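Probable aminotransferase (Pseudomonas aeruginosa, PDB 5YKR) is a probable class-III aminotransferase of the pyridoxal-phosphate-dependent kind, built as a dimer of two identical subunits. Local coordinates at residues R251-L256 / A304-A309. Sequence-based numbering, arbitrary orientation.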
loop_
_atom_site.group_PDB
_atom_site.type_symbol
_atom_site.label_atom_id
_atom_site.label_comp_id
_atom_site.label_asym_id
_atom_site.label_seq_id
_atom_site.Cartn_x
_atom_site.Cartn_y
_atom_site.Cartn_z
ATOM N N ARG A 251 6.118 -32.152 3.040
ATOM C CA ARG A 251 5.413 -33.428 2.974
ATOM C C ARG A 251 3.973 -33.242 2.525
ATOM O O ARG A 251 3.442 -34.028 1.747
ATOM C CB ARG A 251 5.515 -34.117 4.319
ATOM C CG ARG A 251 4.789 -35.466 4.353
ATOM C CD ARG A 251 5.349 -36.441 5.337
ATOM N NE ARG A 251 5.745 -35.853 6.606
ATOM C CZ ARG A 251 4.977 -35.631 7.662
ATOM N NH1 ARG A 251 3.677 -35.946 7.674
ATOM N NH2 ARG A 251 5.541 -35.097 8.732
ATOM N N HIS A 252 3.381 -32.126 2.946
ATOM C CA HIS A 252 1.991 -31.816 2.602
ATOM C C HIS A 252 1.844 -30.885 1.376
ATOM O O HIS A 252 0.712 -30.482 1.031
ATOM C CB HIS A 252 1.277 -31.211 3.825
ATOM C CG HIS A 252 1.053 -32.166 4.932
ATOM N ND1 HIS A 252 1.910 -32.302 5.994
ATOM C CD2 HIS A 252 0.064 -33.051 5.121
ATOM C CE1 HIS A 252 1.447 -33.247 6.796
ATOM N NE2 HIS A 252 0.328 -33.701 6.292
ATOM N N ASP A 253 2.963 -30.568 0.703
ATOM C CA ASP A 253 2.990 -29.671 -0.468
ATOM C C ASP A 253 2.244 -28.367 -0.145
ATOM O O ASP A 253 1.346 -27.912 -0.874
ATOM C CB ASP A 253 2.367 -30.338 -1.675
ATOM C CG ASP A 253 2.503 -29.547 -2.949
ATOM O OD1 ASP A 253 3.569 -28.984 -3.155
ATOM O OD2 ASP A 253 1.535 -29.470 -3.718
ATOM N N VAL A 254 2.665 -27.796 0.982
ATOM C CA VAL A 254 2.143 -26.538 1.484
ATOM C C VAL A 254 3.253 -25.466 1.374
ATOM O O VAL A 254 4.362 -25.707 1.799
ATOM C CB VAL A 254 1.670 -26.658 2.939
ATOM C CG1 VAL A 254 1.363 -25.295 3.531
ATOM C CG2 VAL A 254 0.441 -27.590 3.016
ATOM N N ALA A 255 2.934 -24.300 0.798
ATOM C CA ALA A 255 3.916 -23.215 0.698
ATOM C C ALA A 255 4.316 -22.695 2.056
ATOM O O ALA A 255 3.444 -22.435 2.888
ATOM C CB ALA A 255 3.372 -22.091 -0.167
ATOM N N LEU A 256 5.610 -22.446 2.243
ATOM C CA LEU A 256 6.132 -21.864 3.467
ATOM C C LEU A 256 6.538 -20.412 3.146
ATOM O O LEU A 256 7.496 -20.180 2.367
ATOM C CB LEU A 256 7.357 -22.644 3.971
ATOM C CG LEU A 256 8.034 -22.099 5.212
ATOM C CD1 LEU A 256 7.072 -21.983 6.360
ATOM C CD2 LEU A 256 9.265 -22.964 5.542
ATOM N N ALA A 304 7.468 -20.457 -8.739
ATOM C CA ALA A 304 7.275 -19.648 -9.947
ATOM C C ALA A 304 6.657 -20.494 -11.065
ATOM O O ALA A 304 5.699 -20.056 -11.718
ATOM C CB ALA A 304 8.595 -19.013 -10.391
ATOM N N GLU A 305 7.142 -21.725 -11.274
ATOM C CA GLU A 305 6.595 -22.538 -12.336
ATOM C C GLU A 305 5.133 -22.900 -12.090
ATOM O O GLU A 305 4.330 -22.977 -13.040
ATOM C CB GLU A 305 7.455 -23.787 -12.601
ATOM C CG GLU A 305 8.798 -23.410 -13.203
ATOM C CD GLU A 305 9.685 -24.547 -13.516
ATOM O OE1 GLU A 305 9.205 -25.704 -13.368
ATOM O OE2 GLU A 305 10.820 -24.312 -13.999
ATOM N N ARG A 306 4.758 -23.101 -10.835
ATOM C CA ARG A 306 3.355 -23.380 -10.504
ATOM C C ARG A 306 2.480 -22.152 -10.706
ATOM O O ARG A 306 1.391 -22.244 -11.249
ATOM C CB ARG A 306 3.244 -23.905 -9.109
ATOM C CG ARG A 306 3.876 -25.312 -9.179
ATOM C CD ARG A 306 3.906 -26.029 -7.934
ATOM N NE ARG A 306 2.629 -26.546 -7.570
ATOM C CZ ARG A 306 2.483 -27.343 -6.539
ATOM N NH1 ARG A 306 3.534 -27.642 -5.811
ATOM N NH2 ARG A 306 1.300 -27.814 -6.227
ATOM N N ILE A 307 3.014 -20.986 -10.360
ATOM C CA ILE A 307 2.282 -19.729 -10.573
ATOM C C ILE A 307 2.101 -19.438 -12.067
ATOM O O ILE A 307 0.983 -19.103 -12.522
ATOM C CB ILE A 307 3.004 -18.560 -9.879
ATOM C CG1 ILE A 307 2.940 -18.735 -8.381
ATOM C CG2 ILE A 307 2.453 -17.198 -10.335
ATOM C CD1 ILE A 307 3.870 -17.828 -7.583
ATOM N N TRP A 308 3.165 -19.588 -12.854
ATOM C CA TRP A 308 3.031 -19.309 -14.292
ATOM C C TRP A 308 2.008 -20.210 -14.987
ATOM O O TRP A 308 1.317 -19.769 -15.920
ATOM C CB TRP A 308 4.372 -19.440 -14.960
ATOM C CG TRP A 308 5.391 -18.406 -14.505
ATOM C CD1 TRP A 308 5.186 -17.090 -14.215
ATOM C CD2 TRP A 308 6.798 -18.623 -14.439
ATOM N NE1 TRP A 308 6.383 -16.508 -13.877
ATOM C CE2 TRP A 308 7.390 -17.429 -14.032
ATOM C CE3 TRP A 308 7.612 -19.733 -14.638
ATOM C CZ2 TRP A 308 8.764 -17.305 -13.843
ATOM C CZ3 TRP A 308 8.979 -19.593 -14.446
ATOM C CH2 TRP A 308 9.535 -18.398 -14.064
ATOM N N ALA A 309 1.828 -21.429 -14.485
ATOM C CA ALA A 309 0.869 -22.337 -15.084
ATOM C C ALA A 309 -0.560 -21.999 -14.725
ATOM O O ALA A 309 -1.476 -22.521 -15.379
ATOM C CB ALA A 309 1.221 -23.744 -14.700
#
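Asp253, with phi and psi near +50°, is the C-prime residue of a Schellman motif that ends helix 241-251, its N bonding back to Arg250 O and Val254 N to Thr249 O, and from this turn its side chain reaches across to Arg306 on helix 301-310. The contact is a bidentate, end-on salt bridge at the surface of the PLP-binding fold. Aspartate suits the turn: it is one of the non-glycine residues that enter this left-handed region at relatively little cost, and its carboxylate supplies two acceptors; chi1 of -173° sets CG opposite the backbone N, directed at the neighbouring helix. Arginine suits the other end because a long chain is needed to bridge the two elements. It runs extended through chi2, bends at chi3, and lies against Leu153 of helix 139-154.

Carboxylate and guanidinium meet edge to edge, their planes only 11° apart, and each oxygen offers its syn lone pair. This pairing of two N-H groups with two oxygens restrains the rotation of both flat groups, and the opposite charges should reinforce it. Beyond the turn, the chain enters strand 255-259 of the central mixed sheet; Arg156 NH1 hydrogen-bonds to Asp253 O. The bridge thus ties the helix-to-strand turn to helix 301-310, whose Trp308 NE1 hydrogen-bonds to Leu42 O of the second subunit. Arg306 NH1 meets Asp253 OD1 at 3.0 Å, and Arg306 NH2 reaches Asp253 OD2 at the same 3.0 Å, almost exactly in the guanidinium plane.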